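Local atomic coordinates of FMN reductase [NAD(P)H] (Bacillus subtilis, PDB entry 1ZCH), a protein that uses NADH or NADPH to reduce FMN and also reduces nitroaromatic compounds, quinones, chromates and azo dyes. Residues Gly136-Pro142 with Tyr233-Met239; Phe76-Asp82 with Val155-Leu161; Ser40-Val46 with Val109-Ala114; Gln52-Lys58 with Ile70-Phe76. All blocks are in the same frame, centred on the assembly; numbering follows the deposited sequence. Where two conformers were deposited one is given.

Contact 2 pairs the two central strands of the sheet, and the other three contacts lie around it. Contact 1 holds the loop beside flavin N5. Its centre is about 12 Å from that of contact 2, and Val-138 CG2 packs 3.7 Å from Ser-159 CA. Contact 3 is equally near, centre to centre, and Asp-82 N probably hydrogen-bonds to Gln-45 O at 2.9 Å. Contact 4 shares Phe-76 with contact 2 and sits at the start of the same strand. Contacts 3 and 4 are far apart, with centres about 26 Å from each other. Contact 1 touches the FMN held by its own chain, contact 3 the FMN held by the second subunit.

Contact 1: Gly136-Pro142 with Tyr233-Met239; sequences GAVRGNP and YPHIREM. With FMN (flavin mononucleotide), chain D.
His-235 NE2 donates to the backbone O of Arg-139 at 2.8 Å. The bond is fairly straight, 161° at the hydrogen, and the oxygen lies in the imidazole plane. It ties the loop after strand 131-135 of the nitroreductase fold, part of the FMN site, to the start of helix 236-242. His-235 is the N-cap residue of that helix. Its CG stands between the backbone N and the carbonyl carbon (chi1 58°), which turns the ring toward the loop. Pro-142 meets it from the opposite direction, with CD 3.6 Å from His-235 NE2. The ring of Tyr-233 lies with one face over the Arg-139 to Gly-140 peptide. Gly-140 CA makes a CH-pi contact there, 3.9 Å from the Tyr-233 ring centroid. The Tyr-233 hydroxyl reaches on to Ala-137, with OH 3.5 Å from CA. Met-239 bends at its thioether, and its SD rests 3.4 Å from Pro-142 CB. The guanidinium of Arg-139 has its main partner elsewhere, in a salt bridge to Glu-105 of the second subunit. At the far end of the loop, the backbone N of Gly-136 donates to flavin N5 at 2.7 Å, with 166° at the hydrogen.

Contact 2: Phe76-Asp82 with Val155-Leu161; sequences FLLFCAD and VFPLSGL
Ala-81 CB points into one face of the Phe-156 ring, a CH-pi contact with CB 3.6 Å from the ring centroid. Leu-158 CD1 also touches this methyl, at 3.7 Å from Ala-81 CB. Phe-79 is turned differently. Its ring offers an edge, with CE2 3.6 Å from Leu-161 CB, and Ser-159 O lies near the ring plane. Ala-81, Phe-156, Phe-79, Ser-159 and Leu-161 share one face of the antiparallel sheet with Leu-77. Here Phe-79 also packs on helix 104-127. On the other face, Cys-80 CB meets Val-155 CG1 at 3.8 Å. Phe-76 has CG anti to its own N (chi1 180°), and the ring swings across the sheet until CZ is 3.6 Å from Gly-160 CA. A side chain on Gly-160 would collide with it. With a serine in place of Phe-156, Ala-81 CB would probably lose its aromatic cover and Phe-245 its edge-to-face partner. A classic beta bulge interrupts the ladder. Phe-79 O accepts from both Leu-158 N, at 3.0 Å, and Ser-159 N, at 3.3 Å. Ser-159, a residue of the FMN pocket, turns its OG to Gly-160 O. Seven backbone hydrogen bonds join the strands, while the side chains meet mainly through apolar contact.

Contact 3: Ser40-Val46 with Val109-Ala114; sequences SINGQQV and VGAVDA. With FMN (flavin mononucleotide), chain B.
The carboxylate of Asp-113 takes three hydrogen bonds from the loop of Ser-40 to Val-46. Ser-40 N donates to Asp-113 OD1 at 3.1 Å, on the syn lone pair of that oxygen. Two donors of Gln-45 share the other oxygen. The backbone N of Gln-45 reaches the anti lone pair of Asp-113 OD2 at 3.0 Å. The amide NE2 of Gln-45 comes to the same OD2 at 2.7 Å, on the syn side but 31° out of the carboxylate plane. So many N-H groups round a buried carboxylate are consistent with a charged Asp-113. Putting a leucine here would probably leave Ser-40 N and both nitrogens of Gln-45 without their carboxylate acceptor, with only the weak bond to Ser-40 O remaining for NE2, and free the loop to shift. The Gln-45 chain bends at chi2 (89°), which brings NE2 to the carboxylate. Val-109 CG1 lies beside the amide, 3.7 Å from Gln-45 NE2. Farther along helix 104-127, Val-46 CG2 packs 3.8 Å from Ala-114 CA. The contact lies at the dimer interface of this nitroreductase-family homodimer, where each FMN is bound by one subunit and touched by the other. The flavin here is hydrogen-bonded by the second subunit. Its methyl C8M is 3.5 Å from Ser-40 N, and its ribityl O4' is 3.3 Å from Asn-42 CB. A second shell fixes the loop. Gln-44 NE2 donates to Asn-42 O from above the carbonyl plane, and Gln-44 OE1 accepts from Leu-176 N of the second subunit. Gln-45 OE1 bonds to Tyr-228 OH of that subunit, and Asn-42 O to its Trp-220 NE1.

Contact 4: Gln52-Lys58 with Ile70-Phe76; sequences QDKERKK and IDQAPVF
Lys-57 NZ donates to Ala-73 O at 2.7 Å and to Ile-70 O at 3.2 Å. This joins helix 54-63 to the end of helix 68-72 and the residue after it, within the helical connection between the antiparallel sheet neighbours 46-51 and 75-82 of the nitroreductase fold. The Lys-57 chain runs out with CG anti to the backbone N (chi1 -172°), then bends at chi3 and chi4 to bring the ammonium in among the carbonyls. It meets Ala-73 O nearly end on and Ile-70 O on a lone pair. A water accepts a third bond from Lys-57 NZ at 2.8 Å. The buried ammonium is therefore well supplied with acceptors. Lys-54 NZ donates to Asp-71 O at 2.9 Å, tilted out of the carbonyl plane. Asp-53 is the N-cap of helix 54-63, and its OD2 accepts from Arg-56 N at 2.9 Å.

Among the charged pairs, Lys-54 NZ lies 3.9 Å from Asp-71 OD1, a long and doubtful salt bridge, since Asp-71 has two conformers. Arg-56 has its salt bridge with Glu-185 of the second subunit.

The apolar contacts use the methylenes of Lys-57. CD of Lys-57 is 3.8 Å from Phe-76 CB, and CG lies near the CG2 branch of Ile-70. Gln-52 and Val-75 run side by side in the same direction, and Gln-52 OE1 lies beside the CG2 methyl of Val-75.

Water also bridges the backbones: one molecule donates to Gln-52 O and to Pro-74 O, at 2.7 Å from each.

Contact 1: Gly136-Pro142 with Tyr233-Met239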
# COMPACT_ATOMS: atom_id res chain seq x y z
N GLY A 136 -9.54 5.12 6.96
CA GLY A 136 -8.68 6.21 6.52
C GLY A 136 -8.93 7.48 7.31
O GLY A 136 -8.11 8.40 7.28
N ALA A 137 -10.04 7.51 8.04
CA ALA A 137 -10.41 8.67 8.84
C ALA A 137 -9.44 8.98 9.97
O ALA A 137 -9.59 10.00 10.65
CB ALA A 137 -11.83 8.49 9.39
N VAL A 138 -8.47 8.10 10.20
CA VAL A 138 -7.49 8.36 11.25
C VAL A 138 -6.68 9.60 10.87
O VAL A 138 -6.05 10.22 11.73
CB VAL A 138 -6.51 7.17 11.45
CG1 VAL A 138 -7.27 5.96 11.97
CG2 VAL A 138 -5.79 6.85 10.14
N ARG A 139 -6.71 9.96 9.59
CA ARG A 139 -5.99 11.14 9.13
C ARG A 139 -6.78 12.43 9.35
O ARG A 139 -6.30 13.52 9.03
CB ARG A 139 -5.62 11.00 7.65
CG ARG A 139 -4.72 9.80 7.34
CD ARG A 139 -3.88 10.03 6.08
NE ARG A 139 -4.66 10.05 4.85
CZ ARG A 139 -4.91 8.97 4.10
NH1 ARG A 139 -4.44 7.79 4.47
NH2 ARG A 139 -5.61 9.09 2.98
N GLY A 140 -7.98 12.31 9.92
CA GLY A 140 -8.82 13.47 10.17
C GLY A 140 -8.40 14.30 11.37
O GLY A 140 -8.47 15.53 11.33
N ASN A 141 -7.96 13.64 12.43
CA ASN A 141 -7.49 14.30 13.64
C ASN A 141 -6.17 13.64 14.04
O ASN A 141 -6.06 13.05 15.12
CB ASN A 141 -8.51 14.15 14.77
CG ASN A 141 -9.78 14.94 14.53
OD1 ASN A 141 -9.76 16.17 14.52
ND2 ASN A 141 -10.89 14.24 14.32
N PRO A 142 -5.16 13.72 13.17
CA PRO A 142 -3.84 13.13 13.40
C PRO A 142 -3.07 13.56 14.65
O PRO A 142 -2.45 12.73 15.30
CB PRO A 142 -3.09 13.46 12.10
CG PRO A 142 -3.71 14.75 11.68
CD PRO A 142 -5.17 14.50 11.92
N TYR A 233 -9.28 17.06 3.80
CA TYR A 233 -8.23 17.08 4.82
C TYR A 233 -7.12 18.01 4.33
O TYR A 233 -6.12 17.56 3.78
CB TYR A 233 -7.63 15.68 5.06
CG TYR A 233 -8.54 14.67 5.73
CD1 TYR A 233 -9.63 15.07 6.50
CD2 TYR A 233 -8.30 13.30 5.60
CE1 TYR A 233 -10.45 14.14 7.13
CE2 TYR A 233 -9.11 12.36 6.22
CZ TYR A 233 -10.19 12.78 6.98
OH TYR A 233 -10.99 11.84 7.59
N PRO A 234 -7.28 19.33 4.54
CA PRO A 234 -6.29 20.32 4.10
C PRO A 234 -5.10 20.49 5.05
O PRO A 234 -4.21 21.30 4.81
CB PRO A 234 -7.12 21.59 4.00
CG PRO A 234 -8.05 21.45 5.17
CD PRO A 234 -8.48 19.99 5.08
N HIS A 235 -5.09 19.69 6.11
CA HIS A 235 -4.04 19.75 7.13
C HIS A 235 -2.96 18.67 7.00
O HIS A 235 -2.14 18.51 7.90
CB HIS A 235 -4.67 19.61 8.51
CG HIS A 235 -5.46 18.34 8.66
ND1 HIS A 235 -6.76 18.22 8.24
CD2 HIS A 235 -5.09 17.12 9.12
CE1 HIS A 235 -7.16 16.97 8.42
NE2 HIS A 235 -6.17 16.28 8.95
N ILE A 236 -2.96 17.93 5.90
CA ILE A 236 -1.98 16.86 5.74
C ILE A 236 -0.53 17.32 5.72
O ILE A 236 0.31 16.76 6.42
CB ILE A 236 -2.26 16.01 4.48
CG1 ILE A 236 -3.62 15.31 4.62
CG2 ILE A 236 -1.16 14.96 4.29
CD1 ILE A 236 -3.73 14.43 5.86
N ARG A 237 -0.22 18.34 4.91
CA ARG A 237 1.15 18.82 4.85
C ARG A 237 1.60 19.25 6.25
O ARG A 237 2.73 18.97 6.65
CB ARG A 237 1.27 20.01 3.89
CG ARG A 237 2.67 20.59 3.87
CD ARG A 237 2.79 21.79 2.95
NE ARG A 237 4.16 22.29 2.90
CZ ARG A 237 4.57 23.26 2.10
NH1 ARG A 237 3.72 23.86 1.28
NH2 ARG A 237 5.85 23.64 2.12
N GLU A 238 0.72 19.93 6.97
CA GLU A 238 1.03 20.38 8.32
C GLU A 238 1.37 19.20 9.23
O GLU A 238 2.35 19.26 9.98
CB GLU A 238 -0.16 21.16 8.89
CG GLU A 238 0.03 21.61 10.33
CD GLU A 238 -1.05 22.57 10.79
OE1 GLU A 238 -2.24 22.23 10.66
OE2 GLU A 238 -0.70 23.66 11.29
N MET A 239 0.56 18.15 9.18
CA MET A 239 0.79 16.95 9.99
C MET A 239 2.17 16.38 9.69
O MET A 239 2.96 16.11 10.59
CB MET A 239 -0.25 15.86 9.68
CG MET A 239 0.16 14.46 10.19
SD MET A 239 -0.83 13.06 9.56
CE MET A 239 -0.02 12.75 7.99
N1 FMN D . -14.65 2.36 5.39
C2 FMN D . -15.23 2.98 6.44
O2 FMN D . -16.31 2.66 6.85
N3 FMN D . -14.59 4.07 7.13
C4 FMN D . -13.32 4.53 6.76
O4 FMN D . -12.81 5.45 7.37
C4A FMN D . -12.66 3.85 5.63
N5 FMN D . -11.42 4.26 5.21
C5A FMN D . -10.77 3.49 4.27
C6 FMN D . -9.40 3.81 3.99
C7 FMN D . -8.64 3.05 3.10
C7M FMN D . -7.18 3.40 2.88
C8 FMN D . -9.25 1.91 2.39
C8M FMN D . -8.47 1.03 1.45
C9 FMN D . -10.62 1.60 2.63
C9A FMN D . -11.38 2.36 3.57
N10 FMN D . -12.77 2.04 3.95
C10 FMN D . -13.39 2.73 4.97
C1' FMN D . -13.48 0.93 3.25
C2' FMN D . -13.98 1.34 1.82
O2' FMN D . -15.17 2.12 1.96
C3' FMN D . -14.24 0.04 1.04
O3' FMN D . -12.99 -0.67 0.90
C4' FMN D . -14.80 0.33 -0.38
O4' FMN D . -16.08 0.96 -0.31
C5' FMN D . -14.87 -0.98 -1.14
O5' FMN D . -15.96 -1.90 -0.50
P FMN D . -15.50 -3.28 0.01
O1P FMN D . -15.26 -4.16 -1.12
O2P FMN D . -16.55 -3.83 0.84
O3P FMN D . -14.27 -3.15 0.79

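Contact 2: Phe76-Asp82 with Val155-Leu161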
# COMPACT_ATOMS: atom_id res chain seq x y z
N PHE A 76 -8.41 -3.07 16.91
CA PHE A 76 -8.18 -1.94 16.02
C PHE A 76 -6.67 -1.86 15.79
O PHE A 76 -5.91 -1.70 16.74
CB PHE A 76 -8.64 -0.61 16.62
CG PHE A 76 -8.40 0.58 15.71
CD1 PHE A 76 -9.32 0.91 14.72
CD2 PHE A 76 -7.22 1.32 15.81
CE1 PHE A 76 -9.07 1.97 13.83
CE2 PHE A 76 -6.96 2.38 14.92
CZ PHE A 76 -7.89 2.70 13.94
N LEU A 77 -6.25 -1.99 14.54
CA LEU A 77 -4.84 -1.90 14.20
C LEU A 77 -4.59 -0.56 13.52
O LEU A 77 -5.38 -0.14 12.68
CB LEU A 77 -4.43 -3.02 13.23
CG LEU A 77 -4.67 -4.47 13.65
CD1 LEU A 77 -4.14 -5.41 12.57
CD2 LEU A 77 -3.98 -4.73 14.98
N LEU A 78 -3.51 0.11 13.89
CA LEU A 78 -3.18 1.38 13.26
C LEU A 78 -1.89 1.21 12.47
O LEU A 78 -0.85 0.88 13.03
CB LEU A 78 -2.98 2.49 14.30
CG LEU A 78 -2.59 3.83 13.66
CD1 LEU A 78 -3.73 4.33 12.78
CD2 LEU A 78 -2.28 4.85 14.74
N PHE A 79 -1.98 1.40 11.16
CA PHE A 79 -0.82 1.28 10.28
C PHE A 79 -0.22 2.66 10.11
O PHE A 79 -0.90 3.59 9.65
CB PHE A 79 -1.24 0.69 8.93
CG PHE A 79 -1.62 -0.76 8.99
CD1 PHE A 79 -0.71 -1.74 8.61
CD2 PHE A 79 -2.87 -1.15 9.47
CE1 PHE A 79 -1.04 -3.10 8.72
CE2 PHE A 79 -3.21 -2.50 9.59
CZ PHE A 79 -2.29 -3.47 9.21
N CYS A 80 1.04 2.80 10.50
CA CYS A 80 1.74 4.08 10.42
C CYS A 80 2.99 3.99 9.57
O CYS A 80 3.67 2.97 9.57
CB CYS A 80 2.19 4.54 11.81
SG CYS A 80 0.92 4.55 13.09
N ALA A 81 3.29 5.06 8.84
CA ALA A 81 4.52 5.12 8.07
C ALA A 81 5.53 5.33 9.20
O ALA A 81 5.24 6.08 10.14
CB ALA A 81 4.51 6.32 7.13
N ASP A 82 6.69 4.69 9.13
CA ASP A 82 7.66 4.81 10.21
C ASP A 82 9.10 5.00 9.73
O ASP A 82 9.68 4.10 9.11
CB ASP A 82 7.59 3.57 11.11
CG ASP A 82 8.43 3.70 12.38
OD1 ASP A 82 9.57 4.19 12.32
OD2 ASP A 82 7.94 3.29 13.45
N VAL A 155 6.99 9.43 12.48
CA VAL A 155 5.95 8.42 12.43
C VAL A 155 4.62 9.15 12.22
O VAL A 155 4.34 10.14 12.89
CB VAL A 155 5.86 7.61 13.75
CG1 VAL A 155 4.70 6.61 13.68
CG2 VAL A 155 7.17 6.89 14.01
N PHE A 156 3.82 8.69 11.26
CA PHE A 156 2.52 9.31 11.04
C PHE A 156 1.47 8.28 10.65
O PHE A 156 1.75 7.32 9.93
CB PHE A 156 2.61 10.45 10.01
CG PHE A 156 2.95 10.02 8.61
CD1 PHE A 156 1.97 9.57 7.75
CD2 PHE A 156 4.26 10.14 8.14
CE1 PHE A 156 2.28 9.23 6.42
CE2 PHE A 156 4.58 9.81 6.82
CZ PHE A 156 3.59 9.36 5.96
N PRO A 157 0.24 8.45 11.17
CA PRO A 157 -0.85 7.52 10.88
C PRO A 157 -1.34 7.58 9.44
O PRO A 157 -1.48 8.66 8.87
CB PRO A 157 -1.93 7.95 11.87
CG PRO A 157 -1.74 9.44 11.89
CD PRO A 157 -0.23 9.58 11.99
N LEU A 158 -1.57 6.42 8.85
CA LEU A 158 -2.06 6.36 7.49
C LEU A 158 -3.45 5.73 7.43
O LEU A 158 -4.37 6.29 6.84
CB LEU A 158 -1.09 5.58 6.60
CG LEU A 158 0.13 6.42 6.23
CD1 LEU A 158 1.23 5.56 5.64
CD2 LEU A 158 -0.31 7.50 5.24
N SER A 159 -3.61 4.58 8.08
CA SER A 159 -4.91 3.93 8.07
C SER A 159 -5.07 2.91 9.19
O SER A 159 -4.12 2.23 9.57
CB SER A 159 -5.14 3.22 6.73
OG SER A 159 -6.42 2.58 6.68
N GLY A 160 -6.29 2.83 9.71
CA GLY A 160 -6.55 1.85 10.74
C GLY A 160 -7.13 0.64 10.03
O GLY A 160 -7.40 0.68 8.83
N LEU A 161 -7.29 -0.45 10.77
CA LEU A 161 -7.89 -1.64 10.22
C LEU A 161 -8.67 -2.28 11.35
O LEU A 161 -8.09 -2.69 12.36
CB LEU A 161 -6.84 -2.63 9.69
CG LEU A 161 -7.44 -3.89 9.05
CD1 LEU A 161 -8.24 -3.51 7.79
CD2 LEU A 161 -6.34 -4.88 8.70

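Contact 3: Ser40-Val46 with Val109-Ala114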
# COMPACT_ATOMS: atom_id res chain seq x y z
N SER A 40 10.34 -1.46 0.71
CA SER A 40 11.43 -0.78 0.01
C SER A 40 12.75 -0.94 0.77
O SER A 40 12.83 -0.61 1.96
CB SER A 40 11.08 0.69 -0.18
OG SER A 40 11.98 1.32 -1.07
N ILE A 41 13.77 -1.43 0.06
CA ILE A 41 15.12 -1.70 0.59
C ILE A 41 15.10 -2.48 1.90
O ILE A 41 16.03 -2.38 2.71
CB ILE A 41 15.96 -0.40 0.79
CG1 ILE A 41 15.47 0.40 2.00
CG2 ILE A 41 15.91 0.46 -0.47
CD1 ILE A 41 16.39 1.54 2.39
N ASN A 42 14.05 -3.28 2.10
CA ASN A 42 13.87 -4.05 3.32
C ASN A 42 13.89 -3.10 4.51
O ASN A 42 14.25 -3.48 5.62
CB ASN A 42 14.95 -5.13 3.48
CG ASN A 42 14.63 -6.12 4.61
OD1 ASN A 42 13.47 -6.47 4.82
ND2 ASN A 42 15.66 -6.56 5.33
N GLY A 43 13.49 -1.86 4.25
CA GLY A 43 13.45 -0.85 5.29
C GLY A 43 12.31 -1.03 6.28
O GLY A 43 12.33 -0.44 7.36
N GLN A 44 11.31 -1.82 5.90
CA GLN A 44 10.16 -2.09 6.77
C GLN A 44 9.65 -0.78 7.39
O GLN A 44 9.51 -0.66 8.60
CB GLN A 44 10.59 -3.09 7.85
CG GLN A 44 11.10 -4.40 7.24
CD GLN A 44 11.95 -5.24 8.17
OE1 GLN A 44 11.47 -5.82 9.14
NE2 GLN A 44 13.25 -5.31 7.87
N GLN A 45 9.35 0.18 6.52
CA GLN A 45 8.90 1.50 6.92
C GLN A 45 7.44 1.61 7.37
O GLN A 45 6.76 2.60 7.08
CB GLN A 45 9.18 2.49 5.79
CG GLN A 45 10.64 2.94 5.69
CD GLN A 45 11.52 2.07 4.80
OE1 GLN A 45 12.74 2.21 4.81
NE2 GLN A 45 10.91 1.18 4.02
N VAL A 46 6.96 0.60 8.09
CA VAL A 46 5.59 0.61 8.59
C VAL A 46 5.56 0.02 10.00
O VAL A 46 6.30 -0.91 10.32
CB VAL A 46 4.63 -0.19 7.65
CG1 VAL A 46 5.13 -1.61 7.45
CG2 VAL A 46 3.21 -0.21 8.24
N VAL A 109 7.48 6.35 0.09
CA VAL A 109 8.01 5.07 0.58
C VAL A 109 7.17 4.56 1.75
O VAL A 109 6.76 3.40 1.78
CB VAL A 109 9.48 5.20 1.04
CG1 VAL A 109 9.92 3.94 1.79
CG2 VAL A 109 10.39 5.43 -0.16
N GLY A 110 6.90 5.44 2.71
CA GLY A 110 6.12 5.05 3.87
C GLY A 110 4.68 4.68 3.56
O GLY A 110 4.17 3.69 4.09
N ALA A 111 4.04 5.45 2.69
CA ALA A 111 2.64 5.20 2.33
C ALA A 111 2.50 3.89 1.56
O ALA A 111 1.55 3.13 1.78
CB ALA A 111 2.10 6.37 1.50
N VAL A 112 3.43 3.62 0.64
CA VAL A 112 3.37 2.38 -0.13
C VAL A 112 3.65 1.18 0.77
O VAL A 112 2.98 0.15 0.68
CB VAL A 112 4.37 2.40 -1.31
CG1 VAL A 112 4.41 1.02 -2.00
CG2 VAL A 112 3.95 3.47 -2.31
N ASP A 113 4.65 1.30 1.65
CA ASP A 113 4.96 0.20 2.56
C ASP A 113 3.73 -0.08 3.44
O ASP A 113 3.37 -1.24 3.66
CB ASP A 113 6.17 0.55 3.45
CG ASP A 113 7.51 0.09 2.86
OD1 ASP A 113 7.59 -0.28 1.67
OD2 ASP A 113 8.52 0.10 3.61
N ALA A 114 3.09 0.98 3.92
CA ALA A 114 1.91 0.83 4.77
C ALA A 114 0.73 0.21 4.01
O ALA A 114 -0.03 -0.57 4.58
CB ALA A 114 1.50 2.19 5.34
N1 FMN B . 14.08 -4.73 -5.34
C2 FMN B . 14.87 -4.48 -6.41
O2 FMN B . 15.69 -5.27 -6.79
N3 FMN B . 14.78 -3.25 -7.14
C4 FMN B . 13.86 -2.25 -6.80
O4 FMN B . 13.82 -1.22 -7.46
C4A FMN B . 12.98 -2.51 -5.66
N5 FMN B . 12.07 -1.57 -5.26
C5A FMN B . 11.14 -1.93 -4.30
C6 FMN B . 10.07 -1.01 -4.04
C7 FMN B . 9.06 -1.31 -3.13
C7M FMN B . 7.91 -0.33 -2.94
C8 FMN B . 9.10 -2.57 -2.37
C8M FMN B . 8.01 -2.97 -1.41
C9 FMN B . 10.17 -3.48 -2.59
C9A FMN B . 11.19 -3.18 -3.55
N10 FMN B . 12.28 -4.11 -3.91
C10 FMN B . 13.13 -3.82 -4.95
C1' FMN B . 12.41 -5.40 -3.16
C2' FMN B . 13.05 -5.20 -1.74
O2' FMN B . 14.47 -5.05 -1.90
C3' FMN B . 12.71 -6.45 -0.91
O3' FMN B . 11.27 -6.50 -0.75
C4' FMN B . 13.35 -6.38 0.50
O4' FMN B . 14.78 -6.40 0.42
C5' FMN B . 12.82 -7.56 1.31
O5' FMN B . 13.38 -8.90 0.73
P FMN B . 12.34 -9.93 0.26
O1P FMN B . 11.73 -10.57 1.42
O2P FMN B . 13.02 -10.93 -0.53
O3P FMN B . 11.29 -9.29 -0.53

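Contact 4: Gln52-Lys58 with Ile70-Phe76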
# COMPACT_ATOMS: atom_id res chain seq x y z
N GLN A 52 -6.51 -2.85 21.81
CA GLN A 52 -7.62 -3.70 22.24
C GLN A 52 -8.26 -3.14 23.51
O GLN A 52 -9.31 -3.61 23.94
CB GLN A 52 -7.14 -5.13 22.47
CG GLN A 52 -6.44 -5.73 21.26
CD GLN A 52 -6.04 -7.18 21.47
OE1 GLN A 52 -6.86 -8.08 21.34
NE2 GLN A 52 -4.78 -7.40 21.80
N ASP A 53 -7.64 -2.12 24.10
CA ASP A 53 -8.18 -1.49 25.30
C ASP A 53 -9.47 -0.78 24.91
O ASP A 53 -9.47 0.08 24.02
CB ASP A 53 -7.20 -0.46 25.86
CG ASP A 53 -7.74 0.25 27.09
OD1 ASP A 53 -7.79 -0.39 28.16
OD2 ASP A 53 -8.13 1.43 26.98
N LYS A 54 -10.56 -1.14 25.57
CA LYS A 54 -11.87 -0.56 25.28
C LYS A 54 -11.89 0.97 25.28
O LYS A 54 -12.38 1.59 24.33
CB LYS A 54 -12.91 -1.09 26.27
CG LYS A 54 -14.34 -0.78 25.88
CD LYS A 54 -14.74 -1.54 24.62
CE LYS A 54 -16.16 -1.21 24.19
NZ LYS A 54 -16.60 -2.04 23.03
N GLU A 55 -11.37 1.58 26.34
CA GLU A 55 -11.36 3.04 26.46
C GLU A 55 -10.56 3.73 25.37
O GLU A 55 -11.02 4.70 24.76
CB GLU A 55 -10.81 3.45 27.83
CG GLU A 55 -11.56 2.88 29.02
CD GLU A 55 -12.98 3.41 29.14
OE1 GLU A 55 -13.78 3.22 28.19
OE2 GLU A 55 -13.30 4.01 30.19
N ARG A 56 -9.35 3.24 25.13
CA ARG A 56 -8.48 3.81 24.11
C ARG A 56 -9.09 3.66 22.72
O ARG A 56 -9.06 4.59 21.91
CB ARG A 56 -7.10 3.14 24.16
CG ARG A 56 -6.10 3.65 23.13
CD ARG A 56 -4.71 3.04 23.33
NE ARG A 56 -4.07 3.50 24.56
CZ ARG A 56 -3.95 2.79 25.67
NH1 ARG A 56 -4.42 1.54 25.73
NH2 ARG A 56 -3.37 3.32 26.74
N LYS A 57 -9.66 2.49 22.45
CA LYS A 57 -10.28 2.21 21.16
C LYS A 57 -11.49 3.11 20.94
O LYS A 57 -11.76 3.56 19.82
CB LYS A 57 -10.68 0.72 21.10
CG LYS A 57 -11.16 0.24 19.73
CD LYS A 57 -11.02 -1.27 19.56
CE LYS A 57 -11.80 -2.06 20.62
NZ LYS A 57 -13.26 -1.79 20.56
N LYS A 58 -12.22 3.39 22.02
CA LYS A 58 -13.39 4.26 21.93
C LYS A 58 -12.94 5.67 21.54
O LYS A 58 -13.58 6.33 20.72
CB LYS A 58 -14.13 4.29 23.28
CG LYS A 58 -15.40 5.12 23.30
CD LYS A 58 -16.07 5.07 24.67
CE LYS A 58 -17.34 5.91 24.72
NZ LYS A 58 -17.96 5.92 26.08
N ILE A 70 -15.72 0.51 14.95
CA ILE A 70 -14.41 0.57 15.60
C ILE A 70 -14.61 0.23 17.08
O ILE A 70 -13.86 -0.55 17.66
CB ILE A 70 -13.79 1.98 15.49
CG1 ILE A 70 -13.45 2.28 14.02
CG2 ILE A 70 -12.53 2.08 16.35
CD1 ILE A 70 -12.89 3.68 13.79
N ASP A 71 -15.64 0.82 17.68
CA ASP A 71 -15.97 0.59 19.09
C ASP A 71 -16.44 -0.85 19.29
O ASP A 71 -16.09 -1.51 20.27
CB ASP A 71 -17.06 1.57 19.54
CG ASP A 71 -17.39 1.42 21.01
OD1 ASP A 71 -16.51 1.70 21.85
OD2 ASP A 71 -18.53 1.01 21.32
N GLN A 72 -17.25 -1.31 18.34
CA GLN A 72 -17.83 -2.65 18.39
C GLN A 72 -16.84 -3.80 18.25
O GLN A 72 -16.91 -4.78 18.99
CB GLN A 72 -18.91 -2.75 17.31
CG GLN A 72 -19.74 -4.02 17.34
CD GLN A 72 -20.81 -4.03 16.26
OE1 GLN A 72 -20.50 -4.00 15.06
NE2 GLN A 72 -22.07 -4.05 16.67
N ALA A 73 -15.92 -3.70 17.29
CA ALA A 73 -14.93 -4.77 17.08
C ALA A 73 -13.92 -4.81 18.21
O ALA A 73 -13.58 -3.77 18.78
CB ALA A 73 -14.22 -4.56 15.75
N PRO A 74 -13.41 -6.00 18.55
CA PRO A 74 -12.43 -6.18 19.63
C PRO A 74 -11.01 -5.72 19.31
O PRO A 74 -10.21 -5.49 20.22
CB PRO A 74 -12.50 -7.68 19.90
CG PRO A 74 -12.74 -8.24 18.54
CD PRO A 74 -13.80 -7.31 17.98
N VAL A 75 -10.70 -5.57 18.03
CA VAL A 75 -9.36 -5.18 17.63
C VAL A 75 -9.30 -4.02 16.64
O VAL A 75 -10.05 -3.98 15.66
CB VAL A 75 -8.61 -6.37 16.98
CG1 VAL A 75 -7.23 -5.93 16.49
CG2 VAL A 75 -8.48 -7.51 17.99
N PHE A 76 -8.41 -3.07 16.91
CA PHE A 76 -8.18 -1.94 16.02
C PHE A 76 -6.67 -1.86 15.79
O PHE A 76 -5.91 -1.70 16.74
CB PHE A 76 -8.64 -0.61 16.62
CG PHE A 76 -8.40 0.58 15.71
CD1 PHE A 76 -9.32 0.91 14.72
CD2 PHE A 76 -7.22 1.32 15.81
CE1 PHE A 76 -9.07 1.97 13.83
CE2 PHE A 76 -6.96 2.38 14.92
CZ PHE A 76 -7.89 2.70 13.94
O HOH W 1 -11.16 -5.24 22.75
O HOH W 2 -13.97 0.37 22.15